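Local atomic coordinates of D-alanyl transferase DltD (Enterococcus faecium TX0133A04, PDB entry 6PFX), a protein that probably takes part in the transfer of D-alanine onto lipoteichoic acid during cell-wall biogenesis in Gram-positive bacteria. Residues A[22-27]-A[70-75]; A[28-33]-A[86-91]; A[122-127]-A[186-191]. All blocks are in the same frame, centred on the assembly; numbering follows the deposited sequence.

Overall arrangement
The three contacts lie on the same side of the chain's centre and become less buried from interaction 1 to interaction 3. Interaction 1 is a buried, apolar contact that sets helix 21-24 against the C-terminal end of strand 68-71, at the margin of the parallel sheet. Interaction 2 joins the next helix, 28-35, to the end of helix 79-89, and here a lysine and an asparagine replace hydrophobic packing. Interaction 3 is partly buried and joins helices 123-132 and 181-193 through leucines. Residues 24-28, the junction between helices 21-24 and 28-35, connect all three: Gln125 and Asp191 of interaction 3 bind their backbone, and Lys30 of interaction 2 binds Gly26 and Asp27.

Interaction 1: A[22-27]-A[70-75]; sequences NVLKGD and FLLGAP
Leu24, which packs against both Leu72 and Ala74, leads into a turn whose Gly26 O is gripped twice, by the side-chain amide of Gln125 through NE2 and by the ammonium of Lys30. The same Gln125 NE2 also donates to Leu24 O. Leu24 sends its side chain across to the 70-75 segment, CG set opposite the carbonyl carbon (chi1 -57°), and its two methyls part. CD2 meets Leu72 CD2 at 3.6 Å, the two leucines crossing at a slant, and Leu24 CD2 also rests over the backbone, 3.8 Å from Leu71 O. CD1 reaches further along the chain, and Leu24 CD1 touches Ala74 CB, again at 3.6 Å. On its way Leu24 CD1 passes 3.8 Å from Leu72 O, a buried carbonyl with no hydrogen-bonding partner in the model. Residues 70-71 end an outermost strand of the five-stranded parallel sheet, and their chain continues into a loop on the C-terminal side of that sheet, the side where active sites of SGNH hydrolases lie. Consistent with this, Pro75 touches Ser46, a member of a probable Ser-His-Asp triad, and Ala74 lies near that site without contacting it. The preceding residue, Val23, meets the strand itself. Its CG1 approaches the Phe70 ring in plane, at the edge between CE1 and CZ, with Val23 CG1 to Phe70 CZ measuring 4.0 Å. The ring is brought there by a chi1 of -162°, which places CG opposite the backbone N and carries the ring's far edge toward Val23. Ile29 and Ala33 of helix 28-35 pack on Val23 and Phe70, respectively.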
loop_
_atom_site.group_PDB
_atom_site.type_symbol
_atom_site.label_atom_id
_atom_site.label_comp_id
_atom_site.label_asym_id
_atom_site.label_seq_id
_atom_site.Cartn_x
_atom_site.Cartn_y
_atom_site.Cartn_z
ATOM N N ASN A 22 -8.890 9.960 -8.937
ATOM C CA ASN A 22 -9.113 9.732 -10.361
ATOM C C ASN A 22 -7.898 9.104 -11.039
ATOM O O ASN A 22 -8.053 8.370 -12.021
ATOM C CB ASN A 22 -9.457 11.045 -11.066
ATOM C CG ASN A 22 -10.851 11.534 -10.745
ATOM O OD1 ASN A 22 -11.773 10.743 -10.551
ATOM N ND2 ASN A 22 -11.014 12.851 -10.684
ATOM N N VAL A 23 -6.688 9.392 -10.550
ATOM C CA VAL A 23 -5.490 8.738 -11.072
ATOM C C VAL A 23 -5.432 7.292 -10.596
ATOM O O VAL A 23 -5.198 6.366 -11.384
ATOM C CB VAL A 23 -4.234 9.522 -10.646
ATOM C CG1 VAL A 23 -2.968 8.724 -10.936
ATOM C CG2 VAL A 23 -4.179 10.867 -11.352
ATOM N N LEU A 24 -5.685 7.077 -9.302
ATOM C CA LEU A 24 -5.588 5.741 -8.728
ATOM C C LEU A 24 -6.642 4.794 -9.296
ATOM O O LEU A 24 -6.382 3.591 -9.421
ATOM C CB LEU A 24 -5.700 5.816 -7.205
ATOM C CG LEU A 24 -4.695 6.694 -6.458
ATOM C CD1 LEU A 24 -4.803 6.412 -4.962
ATOM C CD2 LEU A 24 -3.275 6.505 -6.940
ATOM N N LYS A 25 -7.829 5.307 -9.640
ATOM C CA LYS A 25 -8.887 4.502 -10.238
ATOM C C LYS A 25 -8.790 4.411 -11.755
ATOM O O LYS A 25 -9.539 3.639 -12.365
ATOM C CB LYS A 25 -10.262 5.108 -9.921
ATOM C CG LYS A 25 -10.663 5.026 -8.473
ATOM C CD LYS A 25 -12.132 5.384 -8.226
ATOM C CE LYS A 25 -12.508 6.741 -8.805
ATOM N NZ LYS A 25 -13.919 7.118 -8.479
ATOM N N GLY A 26 -7.916 5.196 -12.380
ATOM C CA GLY A 26 -7.834 5.261 -13.820
ATOM C C GLY A 26 -6.731 4.390 -14.394
ATOM O O GLY A 26 -6.129 3.555 -13.713
ATOM N N ASP A 27 -6.489 4.591 -15.697
ATOM C CA ASP A 27 -5.468 3.861 -16.428
ATOM C C ASP A 27 -4.493 4.772 -17.173
ATOM O O ASP A 27 -3.283 4.540 -17.141
ATOM C CB ASP A 27 -6.112 2.923 -17.464
ATOM C CG ASP A 27 -6.684 1.666 -16.859
ATOM O OD1 ASP A 27 -6.232 1.252 -15.775
ATOM O OD2 ASP A 27 -7.588 1.075 -17.484
ATOM N N PHE A 70 6.079 7.072 -7.765
ATOM C CA PHE A 70 4.713 7.332 -8.201
ATOM C C PHE A 70 3.827 6.793 -7.076
ATOM O O PHE A 70 3.798 5.583 -6.828
ATOM C CB PHE A 70 4.403 6.680 -9.542
ATOM C CG PHE A 70 3.204 7.267 -10.203
ATOM C CD1 PHE A 70 1.944 7.030 -9.687
ATOM C CD2 PHE A 70 3.331 8.084 -11.313
ATOM C CE1 PHE A 70 0.815 7.586 -10.283
ATOM C CE2 PHE A 70 2.218 8.660 -11.900
ATOM C CZ PHE A 70 0.955 8.400 -11.392
ATOM N N LEU A 71 3.166 7.686 -6.348
ATOM C CA LEU A 71 2.477 7.291 -5.126
ATOM C C LEU A 71 1.105 6.721 -5.458
ATOM O O LEU A 71 0.247 7.418 -6.012
ATOM C CB LEU A 71 2.346 8.488 -4.192
ATOM C CG LEU A 71 3.627 9.277 -3.934
ATOM C CD1 LEU A 71 3.340 10.428 -3.001
ATOM C CD2 LEU A 71 4.716 8.384 -3.353
ATOM N N LEU A 72 0.885 5.466 -5.082
ATOM C CA LEU A 72 -0.346 4.770 -5.426
ATOM C C LEU A 72 -1.165 4.348 -4.217
ATOM O O LEU A 72 -2.227 3.737 -4.383
ATOM C CB LEU A 72 -0.044 3.570 -6.332
ATOM C CG LEU A 72 0.436 3.925 -7.747
ATOM C CD1 LEU A 72 0.893 2.676 -8.477
ATOM C CD2 LEU A 72 -0.655 4.648 -8.539
ATOM N N GLY A 73 -0.738 4.666 -3.031
ATOM C CA GLY A 73 -1.613 4.562 -1.888
ATOM C C GLY A 73 -2.331 5.876 -1.584
ATOM O O GLY A 73 -1.892 6.948 -2.000
ATOM N N ALA A 74 -3.432 5.762 -0.844
ATOM C CA ALA A 74 -4.231 6.905 -0.412
ATOM C C ALA A 74 -5.019 6.478 0.821
ATOM O O ALA A 74 -4.999 5.303 1.202
ATOM C CB ALA A 74 -5.170 7.384 -1.531
ATOM N N PRO A 75 -5.700 7.404 1.495
ATOM C CA PRO A 75 -6.406 7.004 2.724
ATOM C C PRO A 75 -7.448 5.937 2.431
ATOM O O PRO A 75 -8.369 6.139 1.638
ATOM C CB PRO A 75 -7.034 8.312 3.221
ATOM C CG PRO A 75 -6.149 9.365 2.682
ATOM C CD PRO A 75 -5.730 8.868 1.308
#

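Interaction 2: A[28-33]-A[86-91]; sequences AIKNYA and MRSAGD
The closest backbone approach brings the CA atoms of Asn31 and Ala89 to 5.2 Å, where the first turn of helix 28-35 meets the C-terminal end of helix 79-89. Lys30 and Asn31 both point at that end and divide its polar atoms between them. Lys30 NZ donates to Ser88 OG at 2.8 Å. The lysine chain runs extended from CB and turns only at its last torsion (chi4 -53°), which tips the ammonium toward the serine. Its neighbour takes up the same group: Lys30 NZ to Asn31 OD1 is 2.9 Å, with the nitrogen tilted 24° from the carbonyl plane of the amide. This bond helps fix the rotation of the amide, which lies over the backbone of Ala89 with Asn31 OD1 3.3 Å from Ala89 CA. The other end of the amide makes a weak bond, Asn31 ND2 to Ser88 O at 3.1 Å, bent to 135°. The salt bridge from Lys30 NZ to Asp27 OD1 would offset the buried charge, while Met84 O and Met85 O are alternative acceptors that share the hydroxyl of Ser88. Gln125 of helix 123-132 packs on both Lys30 and Ser88; farther out, helix 9-18 covers Ile29 and Ala33, and Met86 touches both helix 271-284 and strand 39-43.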
loop_
_atom_site.group_PDB
_atom_site.type_symbol
_atom_site.label_atom_id
_atom_site.label_comp_id
_atom_site.label_asym_id
_atom_site.label_seq_id
_atom_site.Cartn_x
_atom_site.Cartn_y
_atom_site.Cartn_z
ATOM N N ALA A 28 -5.003 5.792 -17.870
ATOM C CA ALA A 28 -4.188 6.509 -18.847
ATOM C C ALA A 28 -2.943 7.107 -18.205
ATOM O O ALA A 28 -1.832 6.957 -18.724
ATOM C CB ALA A 28 -5.029 7.590 -19.529
ATOM N N ILE A 29 -3.100 7.768 -17.061
ATOM C CA ILE A 29 -1.969 8.452 -16.443
ATOM C C ILE A 29 -1.031 7.453 -15.783
ATOM O O ILE A 29 0.167 7.405 -16.085
ATOM C CB ILE A 29 -2.449 9.531 -15.455
ATOM C CG1 ILE A 29 -3.130 10.668 -16.223
ATOM C CG2 ILE A 29 -1.277 10.046 -14.637
ATOM C CD1 ILE A 29 -3.763 11.728 -15.324
ATOM N N LYS A 30 -1.560 6.634 -14.874
ATOM C CA LYS A 30 -0.698 5.749 -14.097
ATOM C C LYS A 30 0.006 4.725 -14.988
ATOM O O LYS A 30 1.182 4.420 -14.769
ATOM C CB LYS A 30 -1.492 5.090 -12.964
ATOM C CG LYS A 30 -2.278 3.838 -13.342
ATOM C CD LYS A 30 -3.118 3.354 -12.159
ATOM C CE LYS A 30 -3.456 1.891 -12.247
ATOM N NZ LYS A 30 -4.087 1.559 -13.557
ATOM N N ASN A 31 -0.680 4.200 -16.012
ATOM C CA ASN A 31 -0.069 3.161 -16.842
ATOM C C ASN A 31 1.026 3.739 -17.734
ATOM O O ASN A 31 2.068 3.107 -17.949
ATOM C CB ASN A 31 -1.125 2.449 -17.689
ATOM C CG ASN A 31 -2.135 1.684 -16.857
ATOM O OD1 ASN A 31 -2.084 1.666 -15.621
ATOM N ND2 ASN A 31 -3.072 1.047 -17.537
ATOM N N TYR A 32 0.802 4.933 -18.279
ATOM C CA TYR A 32 1.864 5.596 -19.019
ATOM C C TYR A 32 3.061 5.852 -18.114
ATOM O O TYR A 32 4.210 5.566 -18.472
ATOM C CB TYR A 32 1.360 6.913 -19.600
ATOM C CG TYR A 32 2.455 7.692 -20.290
ATOM C CD1 TYR A 32 2.976 7.258 -21.488
ATOM C CD2 TYR A 32 2.980 8.843 -19.728
ATOM C CE1 TYR A 32 3.978 7.955 -22.126
ATOM C CE2 TYR A 32 3.978 9.548 -20.355
ATOM C CZ TYR A 32 4.473 9.100 -21.557
ATOM O OH TYR A 32 5.473 9.803 -22.181
ATOM N N ALA A 33 2.809 6.406 -16.930
ATOM C CA ALA A 33 3.907 6.724 -16.033
ATOM C C ALA A 33 4.682 5.468 -15.674
ATOM O O ALA A 33 5.916 5.458 -15.713
ATOM C CB ALA A 33 3.371 7.402 -14.777
ATOM N N MET A 86 -2.646 -2.633 -9.770
ATOM C CA MET A 86 -1.558 -3.384 -10.382
ATOM C C MET A 86 -2.037 -4.144 -11.608
ATOM O O MET A 86 -1.388 -4.121 -12.662
ATOM C CB MET A 86 -1.003 -4.390 -9.379
ATOM C CG MET A 86 -0.278 -3.781 -8.220
ATOM S SD MET A 86 0.268 -5.105 -7.121
ATOM C CE MET A 86 0.932 -4.103 -5.808
ATOM N N ARG A 87 -3.161 -4.860 -11.466
ATOM C CA ARG A 87 -3.691 -5.688 -12.545
ATOM C C ARG A 87 -4.075 -4.838 -13.749
ATOM O O ARG A 87 -3.857 -5.241 -14.898
ATOM C CB ARG A 87 -4.901 -6.478 -12.031
ATOM C CG ARG A 87 -5.535 -7.432 -13.044
ATOM C CD ARG A 87 -4.689 -8.687 -13.187
ATOM N NE ARG A 87 -5.185 -9.610 -14.206
ATOM C CZ ARG A 87 -5.694 -10.822 -13.979
ATOM N NH1 ARG A 87 -5.800 -11.315 -12.743
ATOM N NH2 ARG A 87 -6.093 -11.555 -15.015
ATOM N N SER A 88 -4.672 -3.671 -13.511
ATOM C CA SER A 88 -5.106 -2.822 -14.614
ATOM C C SER A 88 -3.928 -2.152 -15.307
ATOM O O SER A 88 -4.058 -1.725 -16.459
ATOM C CB SER A 88 -6.095 -1.764 -14.116
ATOM O OG SER A 88 -5.490 -0.853 -13.209
ATOM N N ALA A 89 -2.783 -2.044 -14.637
ATOM C CA ALA A 89 -1.585 -1.570 -15.313
ATOM C C ALA A 89 -1.042 -2.611 -16.281
ATOM O O ALA A 89 -0.317 -2.255 -17.218
ATOM C CB ALA A 89 -0.526 -1.188 -14.280
ATOM N N GLY A 90 -1.376 -3.881 -16.076
ATOM C CA GLY A 90 -0.945 -4.917 -16.998
ATOM C C GLY A 90 0.554 -4.911 -17.205
ATOM O O GLY A 90 1.342 -4.851 -16.248
ATOM N N ASP A 91 0.954 -4.959 -18.480
ATOM C CA ASP A 91 2.358 -5.101 -18.825
ATOM C C ASP A 91 3.193 -3.891 -18.436
ATOM O O ASP A 91 4.424 -3.983 -18.456
ATOM C CB ASP A 91 2.529 -5.325 -20.331
ATOM C CG ASP A 91 2.165 -6.725 -20.758
ATOM O OD1 ASP A 91 1.967 -7.582 -19.871
ATOM O OD2 ASP A 91 2.077 -6.968 -21.979
#

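Interaction 3: A[122-127]-A[186-191]; sequences SELQTY and MLKRED
Leu124 and Leu187 slide past each other in opposite directions, each passing the other's stem and coming to rest on the opposing helix. Leu124 has CG opposite its backbone N (chi1 172°), which aims the branched end toward helix 181-193. There its methyls split between two residues one turn apart: Leu124 CD1 lies 3.6 Å from Lys188 CG, and CD2 lies 3.8 Å from Asp191 CG, both neighbours crossing the leucine at about a right angle. Leu124 CD1 also reaches Leu187 CB at 4.2 Å. Leu187 answers with its own CD1, which settles where Glu123, Leu124 and Tyr127 come together: Leu187 CD1 is 3.9 Å from Glu123 CB and equally far from Leu124 N. Tyr127 completes this seat, its CD2 4.2 Å from Leu187 CD1, with the methyl oblique to the ring and the two side chains nearly perpendicular. The phenol OH bonds to Gln183 and Asn156, which hold the far end of the ring, while Trp184 packs on Leu124 and Tyr127 and makes a cation-pi contact with Lys188. Leu124 CD2 rests against CB and the carboxylate of Asp191, whose OD2 also accepts from the N atoms of Asp27 and Ala28 where helix 28-35 begins; the helix end would probably stabilise the negative charge. The first turn of helix 123-132 is capped: Ser122 OG accepts from Gln125 N at 3.1 Å, and Ser122 O receives Thr126 N and Thr126 OG1 from opposite faces of its plane. The axes of segments 123-127 and 186-191 pass 10.1 Å apart at -125°, an oblique crossing nearer perpendicular than antiparallel. Both helices belong to the long, largely helical and strand-free region between strands 97-101 and 288-293, consistent with an insertion in an SGNH-type sheet.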
loop_
_atom_site.group_PDB
_atom_site.type_symbol
_atom_site.label_atom_id
_atom_site.label_comp_id
_atom_site.label_asym_id
_atom_site.label_seq_id
_atom_site.Cartn_x
_atom_site.Cartn_y
_atom_site.Cartn_z
ATOM N N SER A 122 -13.341 0.696 -8.913
ATOM C CA SER A 122 -13.198 1.233 -10.260
ATOM C C SER A 122 -13.803 0.226 -11.226
ATOM O O SER A 122 -13.265 -0.877 -11.391
ATOM C CB SER A 122 -11.726 1.448 -10.603
ATOM O OG SER A 122 -11.588 1.796 -11.961
ATOM N N GLU A 123 -14.927 0.587 -11.849
ATOM C CA GLU A 123 -15.475 -0.263 -12.896
ATOM C C GLU A 123 -14.467 -0.443 -14.023
ATOM O O GLU A 123 -14.361 -1.529 -14.606
ATOM C CB GLU A 123 -16.764 0.336 -13.457
ATOM C CG GLU A 123 -17.985 0.146 -12.576
ATOM C CD GLU A 123 -19.218 0.820 -13.154
ATOM O OE1 GLU A 123 -19.118 1.994 -13.571
ATOM O OE2 GLU A 123 -20.283 0.170 -13.205
ATOM N N LEU A 124 -13.729 0.623 -14.358
ATOM C CA LEU A 124 -12.745 0.556 -15.436
ATOM C C LEU A 124 -11.718 -0.534 -15.159
ATOM O O LEU A 124 -11.429 -1.371 -16.021
ATOM C CB LEU A 124 -12.052 1.915 -15.607
ATOM C CG LEU A 124 -10.864 1.981 -16.574
ATOM C CD1 LEU A 124 -11.211 1.561 -18.003
ATOM C CD2 LEU A 124 -10.234 3.388 -16.584
ATOM N N GLN A 125 -11.163 -0.544 -13.947
ATOM C CA GLN A 125 -10.124 -1.510 -13.618
ATOM C C GLN A 125 -10.695 -2.905 -13.451
ATOM O O GLN A 125 -10.017 -3.890 -13.772
ATOM C CB GLN A 125 -9.407 -1.058 -12.348
ATOM C CG GLN A 125 -8.607 0.213 -12.566
ATOM C CD GLN A 125 -7.947 0.718 -11.311
ATOM O OE1 GLN A 125 -8.265 0.289 -10.202
ATOM N NE2 GLN A 125 -7.011 1.638 -11.481
ATOM N N THR A 126 -11.928 -3.013 -12.945
ATOM C CA THR A 126 -12.587 -4.311 -12.850
ATOM C C THR A 126 -12.794 -4.902 -14.237
ATOM O O THR A 126 -12.470 -6.072 -14.482
ATOM C CB THR A 126 -13.919 -4.164 -12.111
ATOM O OG1 THR A 126 -13.701 -3.604 -10.809
ATOM C CG2 THR A 126 -14.598 -5.515 -11.959
ATOM N N TYR A 127 -13.298 -4.092 -15.173
ATOM C CA TYR A 127 -13.494 -4.571 -16.534
ATOM C C TYR A 127 -12.156 -4.858 -17.205
ATOM O O TYR A 127 -12.028 -5.829 -17.962
ATOM C CB TYR A 127 -14.286 -3.542 -17.342
ATOM C CG TYR A 127 -15.722 -3.310 -16.919
ATOM C CD1 TYR A 127 -16.288 -4.000 -15.857
ATOM C CD2 TYR A 127 -16.516 -2.395 -17.604
ATOM C CE1 TYR A 127 -17.589 -3.782 -15.485
ATOM C CE2 TYR A 127 -17.828 -2.184 -17.243
ATOM C CZ TYR A 127 -18.352 -2.873 -16.177
ATOM O OH TYR A 127 -19.648 -2.662 -15.790
ATOM N N MET A 186 -16.399 3.395 -23.172
ATOM C CA MET A 186 -16.772 4.720 -22.692
ATOM C C MET A 186 -15.886 5.135 -21.530
ATOM O O MET A 186 -15.352 6.251 -21.508
ATOM C CB MET A 186 -18.246 4.686 -22.282
ATOM C CG MET A 186 -18.738 5.853 -21.441
ATOM S SD MET A 186 -20.549 5.922 -21.340
ATOM C CE MET A 186 -20.960 4.435 -20.422
ATOM N N LEU A 187 -15.698 4.233 -20.564
ATOM C CA LEU A 187 -14.852 4.535 -19.416
ATOM C C LEU A 187 -13.412 4.789 -19.847
ATOM O O LEU A 187 -12.729 5.646 -19.274
ATOM C CB LEU A 187 -14.937 3.391 -18.405
ATOM C CG LEU A 187 -16.317 3.098 -17.808
ATOM C CD1 LEU A 187 -16.322 1.758 -17.095
ATOM C CD2 LEU A 187 -16.732 4.219 -16.865
ATOM N N LYS A 188 -12.936 4.072 -20.866
ATOM C CA LYS A 188 -11.569 4.274 -21.340
ATOM C C LYS A 188 -11.397 5.649 -21.980
ATOM O O LYS A 188 -10.413 6.349 -21.711
ATOM C CB LYS A 188 -11.182 3.158 -22.314
ATOM C CG LYS A 188 -10.812 1.856 -21.612
ATOM C CD LYS A 188 -10.167 0.835 -22.541
ATOM C CE LYS A 188 -11.174 0.205 -23.491
ATOM N NZ LYS A 188 -10.559 -0.884 -24.312
ATOM N N ARG A 189 -12.339 6.052 -22.836
ATOM C CA ARG A 189 -12.266 7.368 -23.464
ATOM C C ARG A 189 -12.303 8.476 -22.416
ATOM O O ARG A 189 -11.506 9.421 -22.463
ATOM C CB ARG A 189 -13.416 7.531 -24.462
ATOM C CG ARG A 189 -13.398 6.508 -25.598
ATOM C CD ARG A 189 -14.376 6.861 -26.715
ATOM N NE ARG A 189 -15.769 6.826 -26.272
ATOM C CZ ARG A 189 -16.539 5.741 -26.292
ATOM N NH1 ARG A 189 -16.057 4.586 -26.736
ATOM N NH2 ARG A 189 -17.794 5.810 -25.867
ATOM N N GLU A 190 -13.229 8.376 -21.461
ATOM C CA GLU A 190 -13.320 9.385 -20.414
ATOM C C GLU A 190 -12.023 9.478 -19.624
ATOM O O GLU A 190 -11.584 10.573 -19.251
ATOM C CB GLU A 190 -14.466 9.027 -19.467
ATOM C CG GLU A 190 -15.830 9.098 -20.108
ATOM C CD GLU A 190 -16.946 8.671 -19.179
ATOM O OE1 GLU A 190 -16.656 8.130 -18.090
ATOM O OE2 GLU A 190 -18.119 8.881 -19.548
ATOM N N ASP A 191 -11.413 8.333 -19.330
ATOM C CA ASP A 191 -10.152 8.311 -18.598
ATOM C C ASP A 191 -9.041 8.965 -19.407
ATOM O O ASP A 191 -8.238 9.728 -18.856
ATOM C CB ASP A 191 -9.841 6.852 -18.250
ATOM C CG ASP A 191 -8.533 6.676 -17.515
ATOM O OD1 ASP A 191 -8.352 7.277 -16.430
ATOM O OD2 ASP A 191 -7.697 5.903 -18.029
#